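Local coordinates for protein N-terminal acetyltransferase B complex subunit MDM20 (Candida albicans, PDB 5K04) that serves as the non-catalytic subunit of the NatB N-terminal acetyltransferase complex, probably scaffolding the catalytic partner that acetylates protein N termini, at residues Y530-H533 with Y534-T537; D610-L613 with Y614-F618; L282-E285 with L286-Y290. All blocks are in the same frame, centred on the assembly; numbering follows the deposited sequence.

Interaction 1. Residues Y530-H533 with Y534-T537; sequences YFIH and YLKT
Thr537 turns its hydroxyl back onto the preceding helical turn, where His533 offers both a carbonyl oxygen and a ring. Among the polar contacts, Thr537 OG1 donates to His533 O at 2.6 Å, while Thr537 N donates to the same oxygen at 3.1 Å. The two donors approach from opposite faces of the carbonyl plane, so one oxygen is gripped twice by one residue. The torsion behind this places OG1 beside the backbone N of Thr537 (chi1 -63°), within reach of the carbonyl oxygen one turn back. The same hydroxyl oxygen hovers 3.6 Å above one face of the His533 imidazole, displaced toward its rim. Tyr534, Leu535 and Lys536 complete the i to i+4 ladder by donating to the carbonyls of Tyr530, Phe531 and Ile532. Lys536 also lays its CG 3.1 Å from Ile532 O, and at the end of its bent chain NZ hydrogen-bonds to Ser582 O and forms a salt bridge with Glu586.

Such a local side-chain-to-backbone bond illustrates how a serine or threonine can add to the backbone ladder of a helix, here at the last residue of helix 525-537, one rod of an all-helical subunit whose family belongs to the TPR clan.

Apolar contacts occupy another side of the rod. The side chains of Ile532 and Leu535 slant across each other and touch at their CD1 atoms, 4.2 Å apart; Ile532 also packs on Leu516 of helix 506-521 and Leu535 on Leu578 of helix 571-584. Among the aromatic neighbours, Tyr530 CD1 sits 3.6 Å above the centre of the Phe531 ring, whose own edge-to-face partner is Tyr466.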
ATOM      1  N   TYR A 530       8.944  23.917   2.094  1.00 70.06           N
ATOM      2  CA  TYR A 530       7.950  23.107   2.786  1.00 61.60           C
ATOM      3  C   TYR A 530       8.513  21.738   3.148  1.00 51.61           C
ATOM      4  O   TYR A 530       8.227  21.206   4.229  1.00 32.22           O
ATOM      5  CB  TYR A 530       6.696  22.960   1.917  1.00 56.26           C
ATOM      6  CG  TYR A 530       5.653  22.018   2.489  1.00 55.89           C
ATOM      7  CD1 TYR A 530       5.701  20.644   2.235  1.00 51.21           C
ATOM      8  CD2 TYR A 530       4.620  22.497   3.274  1.00 48.11           C
ATOM      9  CE1 TYR A 530       4.751  19.786   2.761  1.00 50.03           C
ATOM     10  CE2 TYR A 530       3.658  21.640   3.793  1.00 50.26           C
ATOM     11  CZ  TYR A 530       3.731  20.292   3.534  1.00 50.58           C
ATOM     12  OH  TYR A 530       2.789  19.447   4.063  1.00 52.15           O
ATOM     13  N   PHE A 531       9.316  21.155   2.256  1.00 50.58           N
ATOM     14  CA  PHE A 531       9.802  19.798   2.454  1.00 50.17           C
ATOM     15  C   PHE A 531      11.063  19.736   3.304  1.00 48.63           C
ATOM     16  O   PHE A 531      11.267  18.750   4.024  1.00 37.21           O
ATOM     17  CB  PHE A 531       9.980  19.136   1.092  1.00 42.98           C
ATOM     18  CG  PHE A 531       8.666  18.851   0.429  1.00 46.29           C
ATOM     19  CD1 PHE A 531       7.904  17.750   0.820  1.00 41.02           C
ATOM     20  CD2 PHE A 531       8.147  19.713  -0.531  1.00 47.88           C
ATOM     21  CE1 PHE A 531       6.665  17.493   0.229  1.00 37.41           C
ATOM     22  CE2 PHE A 531       6.910  19.461  -1.129  1.00 45.80           C
ATOM     23  CZ  PHE A 531       6.168  18.349  -0.740  1.00 42.51           C
ATOM     24  N   ILE A 532      11.885  20.786   3.277  1.00 54.50           N
ATOM     25  CA  ILE A 532      12.917  20.924   4.297  1.00 52.34           C
ATOM     26  C   ILE A 532      12.277  20.951   5.680  1.00 52.05           C
ATOM     27  O   ILE A 532      12.758  20.304   6.621  1.00 38.37           O
ATOM     28  CB  ILE A 532      13.761  22.186   4.041  1.00 51.36           C
ATOM     29  CG1 ILE A 532      14.486  22.087   2.703  1.00 53.90           C
ATOM     30  CG2 ILE A 532      14.750  22.402   5.162  1.00 49.12           C
ATOM     31  CD1 ILE A 532      15.152  20.762   2.487  1.00 59.82           C
ATOM     32  N   HIS A 533      11.164  21.681   5.817  1.00 52.82           N
ATOM     33  CA  HIS A 533      10.492  21.752   7.110  1.00 48.59           C
ATOM     34  C   HIS A 533       9.931  20.395   7.542  1.00 44.18           C
ATOM     35  O   HIS A 533       9.896  20.101   8.740  1.00 43.69           O
ATOM     36  CB  HIS A 533       9.385  22.799   7.072  1.00 50.53           C
ATOM     37  CG  HIS A 533       8.689  22.958   8.384  1.00 62.10           C
ATOM     38  ND1 HIS A 533       9.298  23.533   9.481  1.00 64.98           N
ATOM     39  CD2 HIS A 533       7.451  22.590   8.789  1.00 63.56           C
ATOM     40  CE1 HIS A 533       8.457  23.530  10.500  1.00 62.83           C
ATOM     41  NE2 HIS A 533       7.328  22.967  10.106  1.00 66.86           N
ATOM     42  N   TYR A 534       9.504  19.555   6.590  1.00 45.68           N
ATOM     43  CA  TYR A 534       9.090  18.192   6.932  1.00 40.70           C
ATOM     44  C   TYR A 534      10.262  17.378   7.478  1.00 42.21           C
ATOM     45  O   TYR A 534      10.108  16.624   8.447  1.00 30.45           O
ATOM     46  CB  TYR A 534       8.490  17.499   5.702  1.00 44.56           C
ATOM     47  CG  TYR A 534       8.192  16.031   5.923  1.00 53.72           C
ATOM     48  CD1 TYR A 534       7.010  15.621   6.539  1.00 62.23           C
ATOM     49  CD2 TYR A 534       9.089  15.050   5.533  1.00 47.17           C
ATOM     50  CE1 TYR A 534       6.733  14.277   6.762  1.00 60.38           C
ATOM     51  CE2 TYR A 534       8.816  13.705   5.752  1.00 57.30           C
ATOM     52  CZ  TYR A 534       7.640  13.323   6.367  1.00 56.94           C
ATOM     53  OH  TYR A 534       7.370  11.989   6.578  1.00 50.32           O
ATOM     54  N   LEU A 535      11.442  17.509   6.861  1.00 51.05           N
ATOM     55  CA  LEU A 535      12.594  16.710   7.284  1.00 47.72           C
ATOM     56  C   LEU A 535      13.014  17.044   8.714  1.00 45.28           C
ATOM     57  O   LEU A 535      13.255  16.148   9.528  1.00 37.04           O
ATOM     58  CB  LEU A 535      13.767  16.928   6.327  1.00 43.16           C
ATOM     59  CG  LEU A 535      13.615  16.604   4.839  1.00 45.91           C
ATOM     60  CD1 LEU A 535      14.913  16.924   4.107  1.00 42.44           C
ATOM     61  CD2 LEU A 535      13.239  15.179   4.640  1.00 48.91           C
ATOM     62  N   LYS A 536      13.134  18.336   9.028  1.00 52.44           N
ATOM     63  CA  LYS A 536      13.542  18.756  10.365  1.00 51.29           C
ATOM     64  C   LYS A 536      12.466  18.465  11.401  1.00 52.65           C
ATOM     65  O   LYS A 536      12.776  18.324  12.587  1.00 50.59           O
ATOM     66  CB  LYS A 536      13.888  20.244  10.356  1.00 51.02           C
ATOM     67  CG  LYS A 536      14.653  20.698   9.105  1.00 55.69           C
ATOM     68  CD  LYS A 536      15.986  19.944   8.914  1.00 54.55           C
ATOM     69  CE  LYS A 536      17.022  20.367   9.951  1.00 50.68           C
ATOM     70  NZ  LYS A 536      18.116  19.378  10.096  1.00 49.83           N
ATOM     71  N   THR A 537      11.211  18.347  10.964  1.00 58.09           N
ATOM     72  CA  THR A 537      10.121  17.934  11.843  1.00 54.82           C
ATOM     73  C   THR A 537      10.146  16.427  12.137  1.00 53.46           C
ATOM     74  O   THR A 537       9.723  16.001  13.217  1.00 45.58           O
ATOM     75  CB  THR A 537       8.791  18.347  11.200  1.00 52.42           C
ATOM     76  OG1 THR A 537       8.742  19.774  11.097  1.00 50.21           O
ATOM     77  CG2 THR A 537       7.604  17.869  12.028  1.00 63.45           C
TER

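Interaction 2. Residues D610-L613 with Y614-F618; sequences DNLL and YKLYF
Leu613 and Tyr617, one turn apart on helix 608-625, exemplify i to i+4 packing on the buried side of an amphipathic helix in an all-helical subunit. Their side chains run alongside in the same direction, with Leu613 CG 3.9 Å from Tyr617 CE2. Leu613 has its CG anti to the backbone N (chi1 -177°); its CG and CD1 side lies along Tyr617, while the CD2 branch crosses Tyr614, 4.1 Å above one face of that ring and offset toward the rim. One leucine thus touches both tyrosine rings, which themselves pack on helix 571-584, and Tyr617 also meets Phe672 of helix 661-682 edge to face. Further round the helix, CD1 of Leu612 rests on CG of Leu616 at 4.0 Å. Beneath the side chains four backbone bonds step along the turns, the straightest running from Leu616 N to Leu612 O at 174°. Asp610 and Tyr614 extend next to each other, carboxylate and ring planes 45° apart, and a water joins the polar ends of these two buried residues: it donates to Asp610 OD1 at 3.1 Å and is hydrogen-bonded to Tyr614 OH at 2.9 Å.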
ATOM      1  N   ASP A 610      27.995   5.321  -7.127  1.00 44.33           N
ATOM      2  CA  ASP A 610      27.219   5.740  -5.964  1.00 44.93           C
ATOM      3  C   ASP A 610      28.068   5.753  -4.698  1.00 37.52           C
ATOM      4  O   ASP A 610      27.880   6.625  -3.848  1.00 25.99           O
ATOM      5  CB  ASP A 610      25.987   4.850  -5.789  1.00 41.07           C
ATOM      6  CG  ASP A 610      24.769   5.377  -6.559  1.00 44.58           C
ATOM      7  OD1 ASP A 610      24.750   6.576  -6.918  1.00 38.37           O
ATOM      8  OD2 ASP A 610      23.826   4.590  -6.801  1.00 39.70           O
ATOM      9  N   ASN A 611      29.018   4.820  -4.560  1.00 45.13           N
ATOM     10  CA  ASN A 611      29.927   4.874  -3.413  1.00 47.70           C
ATOM     11  C   ASN A 611      30.767   6.152  -3.436  1.00 45.27           C
ATOM     12  O   ASN A 611      30.990   6.772  -2.392  1.00 27.73           O
ATOM     13  CB  ASN A 611      30.818   3.624  -3.374  1.00 39.04           C
ATOM     14  CG  ASN A 611      30.184   2.473  -2.557  1.00 47.83           C
ATOM     15  OD1 ASN A 611      29.453   2.705  -1.584  1.00 34.49           O
ATOM     16  ND2 ASN A 611      30.458   1.243  -2.961  1.00 49.66           N
ATOM     17  N   LEU A 612      31.219   6.579  -4.625  1.00 42.66           N
ATOM     18  CA  LEU A 612      31.964   7.828  -4.729  1.00 40.64           C
ATOM     19  C   LEU A 612      31.068   9.035  -4.463  1.00 40.22           C
ATOM     20  O   LEU A 612      31.454   9.957  -3.738  1.00 28.34           O
ATOM     21  CB  LEU A 612      32.601   7.928  -6.111  1.00 44.35           C
ATOM     22  CG  LEU A 612      33.240   9.256  -6.528  1.00 47.18           C
ATOM     23  CD1 LEU A 612      34.507   9.506  -5.738  1.00 44.71           C
ATOM     24  CD2 LEU A 612      33.535   9.238  -8.029  1.00 44.42           C
ATOM     25  N   LEU A 613      29.864   9.037  -5.037  1.00 44.01           N
ATOM     26  CA  LEU A 613      28.928  10.145  -4.862  1.00 42.52           C
ATOM     27  C   LEU A 613      28.708  10.465  -3.386  1.00 42.16           C
ATOM     28  O   LEU A 613      28.754  11.633  -2.975  1.00 28.82           O
ATOM     29  CB  LEU A 613      27.592   9.803  -5.539  1.00 38.78           C
ATOM     30  CG  LEU A 613      26.510  10.908  -5.508  1.00 45.53           C
ATOM     31  CD1 LEU A 613      26.953  12.148  -6.292  1.00 36.76           C
ATOM     32  CD2 LEU A 613      25.146  10.408  -6.008  1.00 39.26           C
ATOM     33  N   TYR A 614      28.449   9.433  -2.575  1.00 37.39           N
ATOM     34  CA  TYR A 614      28.065   9.677  -1.193  1.00 38.92           C
ATOM     35  C   TYR A 614      29.268   9.949  -0.310  1.00 39.68           C
ATOM     36  O   TYR A 614      29.133  10.624   0.713  1.00 27.91           O
ATOM     37  CB  TYR A 614      27.209   8.515  -0.680  1.00 38.77           C
ATOM     38  CG  TYR A 614      25.862   8.561  -1.363  1.00 41.30           C
ATOM     39  CD1 TYR A 614      24.991   9.637  -1.144  1.00 34.42           C
ATOM     40  CD2 TYR A 614      25.478   7.578  -2.276  1.00 37.64           C
ATOM     41  CE1 TYR A 614      23.769   9.726  -1.809  1.00 37.46           C
ATOM     42  CE2 TYR A 614      24.249   7.657  -2.941  1.00 38.62           C
ATOM     43  CZ  TYR A 614      23.397   8.730  -2.704  1.00 40.17           C
ATOM     44  OH  TYR A 614      22.186   8.794  -3.365  1.00 25.25           O
ATOM     45  N   LYS A 615      30.445   9.456  -0.705  1.00 47.01           N
ATOM     46  CA  LYS A 615      31.676   9.927  -0.089  1.00 46.55           C
ATOM     47  C   LYS A 615      31.914  11.406  -0.411  1.00 43.67           C
ATOM     48  O   LYS A 615      32.226  12.200   0.484  1.00 31.83           O
ATOM     49  CB  LYS A 615      32.845   9.057  -0.548  1.00 43.92           C
ATOM     50  CG  LYS A 615      34.179   9.422   0.095  1.00 53.71           C
ATOM     51  CD  LYS A 615      35.248   8.364  -0.218  1.00 58.15           C
ATOM     52  CE  LYS A 615      36.636   8.779   0.262  1.00 57.00           C
ATOM     53  NZ  LYS A 615      36.765   8.849   1.738  1.00 68.18           N
ATOM     54  N   LEU A 616      31.749  11.793  -1.682  1.00 40.56           N
ATOM     55  CA  LEU A 616      31.805  13.207  -2.044  1.00 41.88           C
ATOM     56  C   LEU A 616      30.831  14.019  -1.198  1.00 38.98           C
ATOM     57  O   LEU A 616      31.214  15.026  -0.596  1.00 30.06           O
ATOM     58  CB  LEU A 616      31.509  13.387  -3.536  1.00 45.02           C
ATOM     59  CG  LEU A 616      32.545  12.833  -4.541  1.00 46.10           C
ATOM     60  CD1 LEU A 616      32.170  13.165  -5.984  1.00 42.58           C
ATOM     61  CD2 LEU A 616      33.961  13.312  -4.230  1.00 41.74           C
ATOM     62  N   TYR A 617      29.573  13.564  -1.106  1.00 40.25           N
ATOM     63  CA  TYR A 617      28.593  14.261  -0.277  1.00 40.92           C
ATOM     64  C   TYR A 617      29.082  14.384   1.163  1.00 41.92           C
ATOM     65  O   TYR A 617      29.093  15.477   1.738  1.00 31.02           O
ATOM     66  CB  TYR A 617      27.245  13.550  -0.318  1.00 43.00           C
ATOM     67  CG  TYR A 617      26.260  14.066  -1.360  1.00 41.74           C
ATOM     68  CD1 TYR A 617      25.804  15.386  -1.342  1.00 42.07           C
ATOM     69  CD2 TYR A 617      25.739  13.213  -2.326  1.00 42.10           C
ATOM     70  CE1 TYR A 617      24.868  15.845  -2.279  1.00 39.01           C
ATOM     71  CE2 TYR A 617      24.808  13.656  -3.261  1.00 41.85           C
ATOM     72  CZ  TYR A 617      24.381  14.971  -3.242  1.00 39.94           C
ATOM     73  OH  TYR A 617      23.479  15.395  -4.191  1.00 26.46           O
ATOM     74  N   PHE A 618      29.536  13.275   1.743  1.00 45.37           N
ATOM     75  CA  PHE A 618      29.947  13.287   3.142  1.00 43.69           C
ATOM     76  C   PHE A 618      31.057  14.306   3.382  1.00 45.50           C
ATOM     77  O   PHE A 618      30.997  15.096   4.331  1.00 37.97           O
ATOM     78  CB  PHE A 618      30.389  11.880   3.570  1.00 41.91           C
ATOM     79  CG  PHE A 618      30.917  11.813   4.986  1.00 39.62           C
ATOM     80  CD1 PHE A 618      30.047  11.721   6.068  1.00 35.89           C
ATOM     81  CD2 PHE A 618      32.280  11.870   5.236  1.00 42.69           C
ATOM     82  CE1 PHE A 618      30.523  11.665   7.376  1.00 37.79           C
ATOM     83  CE2 PHE A 618      32.770  11.817   6.536  1.00 49.92           C
ATOM     84  CZ  PHE A 618      31.881  11.712   7.614  1.00 46.32           C
TER
HETATM   85  O   HOH W   1      21.911   7.179  -5.799  1.00 30.57           O

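Interaction 3. Residues L282-E285 with L286-Y290; sequences LKIE and LDILY
Asp287 folds back against the carbonyl of Lys283, while the two charged ends part company. The carboxylate of Asp287 sits beside its own backbone N (chi1 -67°), which brings OD1 to 3.2 Å from Lys283 O. Both atoms are acceptors, so the approach is not itself a bond; the hydrogen bond in this pair runs from Asp287 N to Lys283 O, 3.0 Å. The other carboxylate oxygen, OD2, is held by the hydroxyl of Ser297. Lys283 instead runs out nearly straight and turns only at its last torsion, delivering NZ to a salt bridge with Asp269.

Ile284 and Ile288 are related in the same i to i+4 way but meet through branch ends, CG2 of Ile284 lying 4.5 Å from CD1 of Ile288. This is a light contact; Ile288 CG1 comes closer to the backbone, 3.5 Å from Ile284 O.

Both pairs belong to the closing turns of helix 277-289, in a subunit whose family falls in the TPR clan, and they show how one short helix presents different faces to several neighbours. Ile284 leans on Val298 of helix 295-305, whereas Leu282 and Leu289 both reach Ile255 of helix 248-260, and Leu286 meets Phe265 and Leu268 of helix 265-269.

Glu285 meets the following turn through its backbone: its carbonyl accepts from Leu289 N at 3.1 Å, and CB of Leu289 rests 3.4 Å from that same Glu285 O. The Glu285 side chain turns away from that contact, and OE1 is hydrogen-bonded to the Tyr318 hydroxyl. Tyr290 then leaves helical geometry, its N still hydrogen-bonded to Leu286 O at 3.1 Å.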
ATOM      1  N   LEU A 282     -13.793 -29.748  -5.090  1.00 52.84           N
ATOM      2  CA  LEU A 282     -13.874 -30.501  -3.841  1.00 56.36           C
ATOM      3  C   LEU A 282     -13.725 -31.991  -4.090  1.00 52.28           C
ATOM      4  O   LEU A 282     -13.123 -32.703  -3.280  1.00 41.10           O
ATOM      5  CB  LEU A 282     -15.196 -30.221  -3.140  1.00 55.00           C
ATOM      6  CG  LEU A 282     -15.296 -30.788  -1.727  1.00 55.06           C
ATOM      7  CD1 LEU A 282     -14.330 -30.050  -0.808  1.00 44.88           C
ATOM      8  CD2 LEU A 282     -16.729 -30.681  -1.216  1.00 56.71           C
ATOM      9  N   LYS A 283     -14.266 -32.476  -5.219  1.00 57.40           N
ATOM     10  CA  LYS A 283     -14.170 -33.892  -5.565  1.00 52.68           C
ATOM     11  C   LYS A 283     -12.718 -34.329  -5.694  1.00 53.96           C
ATOM     12  O   LYS A 283     -12.373 -35.463  -5.333  1.00 46.23           O
ATOM     13  CB  LYS A 283     -14.936 -34.164  -6.856  1.00 46.62           C
ATOM     14  CG  LYS A 283     -16.433 -34.227  -6.651  1.00 52.36           C
ATOM     15  CD  LYS A 283     -17.167 -34.589  -7.924  1.00 63.10           C
ATOM     16  CE  LYS A 283     -18.675 -34.716  -7.683  1.00 80.47           C
ATOM     17  NZ  LYS A 283     -19.074 -35.927  -6.888  1.00 90.83           N
ATOM     18  N   ILE A 284     -11.855 -33.427  -6.173  1.00 61.50           N
ATOM     19  CA  ILE A 284     -10.415 -33.664  -6.140  1.00 58.78           C
ATOM     20  C   ILE A 284      -9.927 -33.722  -4.704  1.00 53.82           C
ATOM     21  O   ILE A 284      -9.163 -34.617  -4.322  1.00 51.96           O
ATOM     22  CB  ILE A 284      -9.669 -32.574  -6.926  1.00 51.29           C
ATOM     23  CG1 ILE A 284     -10.305 -32.382  -8.306  1.00 53.85           C
ATOM     24  CG2 ILE A 284      -8.204 -32.956  -7.048  1.00 52.10           C
ATOM     25  CD1 ILE A 284      -9.689 -31.273  -9.118  1.00 47.72           C
ATOM     26  N   GLU A 285     -10.343 -32.748  -3.895  1.00 57.26           N
ATOM     27  CA  GLU A 285      -9.953 -32.720  -2.489  1.00 51.95           C
ATOM     28  C   GLU A 285     -10.481 -33.945  -1.746  1.00 54.18           C
ATOM     29  O   GLU A 285      -9.860 -34.406  -0.780  1.00 46.58           O
ATOM     30  CB  GLU A 285     -10.463 -31.430  -1.845  1.00 50.16           C
ATOM     31  CG  GLU A 285      -9.540 -30.850  -0.771  1.00 62.21           C
ATOM     32  CD  GLU A 285      -8.413 -30.005  -1.330  1.00 53.58           C
ATOM     33  OE1 GLU A 285      -8.651 -29.255  -2.302  1.00 44.32           O
ATOM     34  OE2 GLU A 285      -7.288 -30.092  -0.787  1.00 57.00           O
ATOM     35  N   LEU A 286     -11.607 -34.502  -2.198  1.00 58.51           N
ATOM     36  CA  LEU A 286     -12.182 -35.654  -1.517  1.00 56.50           C
ATOM     37  C   LEU A 286     -11.456 -36.933  -1.906  1.00 58.21           C
ATOM     38  O   LEU A 286     -11.294 -37.827  -1.071  1.00 47.54           O
ATOM     39  CB  LEU A 286     -13.681 -35.751  -1.818  1.00 53.69           C
ATOM     40  CG  LEU A 286     -14.454 -36.892  -1.136  1.00 58.26           C
ATOM     41  CD1 LEU A 286     -14.533 -36.679   0.366  1.00 51.70           C
ATOM     42  CD2 LEU A 286     -15.850 -37.073  -1.744  1.00 61.03           C
ATOM     43  N   ASP A 287     -10.996 -37.028  -3.162  1.00 64.86           N
ATOM     44  CA  ASP A 287     -10.143 -38.144  -3.567  1.00 62.31           C
ATOM     45  C   ASP A 287      -8.855 -38.175  -2.751  1.00 60.46           C
ATOM     46  O   ASP A 287      -8.445 -39.229  -2.253  1.00 57.42           O
ATOM     47  CB  ASP A 287      -9.819 -38.048  -5.056  1.00 65.43           C
ATOM     48  CG  ASP A 287     -11.029 -38.265  -5.928  1.00 65.59           C
ATOM     49  OD1 ASP A 287     -12.096 -38.603  -5.372  1.00 64.23           O
ATOM     50  OD2 ASP A 287     -10.911 -38.086  -7.159  1.00 61.35           O
ATOM     51  N   ILE A 288      -8.199 -37.022  -2.615  1.00 63.91           N
ATOM     52  CA  ILE A 288      -6.976 -36.935  -1.823  1.00 66.89           C
ATOM     53  C   ILE A 288      -7.242 -37.374  -0.386  1.00 65.88           C
ATOM     54  O   ILE A 288      -6.480 -38.154   0.196  1.00 58.66           O
ATOM     55  CB  ILE A 288      -6.419 -35.501  -1.892  1.00 61.42           C
ATOM     56  CG1 ILE A 288      -5.892 -35.211  -3.297  1.00 63.59           C
ATOM     57  CG2 ILE A 288      -5.354 -35.260  -0.826  1.00 51.49           C
ATOM     58  CD1 ILE A 288      -5.573 -33.745  -3.543  1.00 59.64           C
ATOM     59  N   LEU A 289      -8.341 -36.884   0.194  1.00 67.05           N
ATOM     60  CA  LEU A 289      -8.668 -37.155   1.591  1.00 64.63           C
ATOM     61  C   LEU A 289      -8.891 -38.641   1.856  1.00 62.70           C
ATOM     62  O   LEU A 289      -8.655 -39.113   2.975  1.00 56.69           O
ATOM     63  CB  LEU A 289      -9.912 -36.359   1.984  1.00 60.12           C
ATOM     64  CG  LEU A 289     -10.347 -36.428   3.442  1.00 62.10           C
ATOM     65  CD1 LEU A 289      -9.240 -35.884   4.325  1.00 48.43           C
ATOM     66  CD2 LEU A 289     -11.637 -35.638   3.643  1.00 62.59           C
ATOM     67  N   TYR A 290      -9.352 -39.387   0.853  1.00 59.59           N
ATOM     68  CA  TYR A 290      -9.626 -40.811   0.996  1.00 63.08           C
ATOM     69  C   TYR A 290      -8.608 -41.657   0.249  1.00 59.74           C
ATOM     70  O   TYR A 290      -8.886 -42.816  -0.077  1.00 56.63           O
ATOM     71  CB  TYR A 290     -11.054 -41.132   0.537  1.00 67.91           C
ATOM     72  CG  TYR A 290     -12.105 -40.807   1.592  1.00 68.03           C
ATOM     73  CD1 TYR A 290     -12.542 -39.498   1.791  1.00 54.88           C
ATOM     74  CD2 TYR A 290     -12.650 -41.808   2.398  1.00 64.49           C
ATOM     75  CE1 TYR A 290     -13.491 -39.191   2.761  1.00 58.13           C
ATOM     76  CE2 TYR A 290     -13.607 -41.510   3.365  1.00 61.28           C
ATOM     77  CZ  TYR A 290     -14.021 -40.199   3.547  1.00 57.91           C
ATOM     78  OH  TYR A 290     -14.964 -39.902   4.508  1.00 48.74           O
TER

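From the N terminus the order is interaction 3, then interaction 1, then interaction 2. Each is confined to a single helix and joins residues a turn apart, so none closes a long loop; the three stand in series, neither nesting nor crossing. Interaction 3 lies on the opposite side of the chain's centre from the others, its centre about 60 Å from that of interaction 1 and about 61 Å from that of interaction 2. Interactions 1 and 2 are nearer neighbours, about 12 Å apart at their nearest atoms, without touching. Helix 571-584 links them: side chains of both 530-537 and 610-618 pack on it, whereas 282-290 belongs to the group formed with helices 248-260, 265-269 and 295-305.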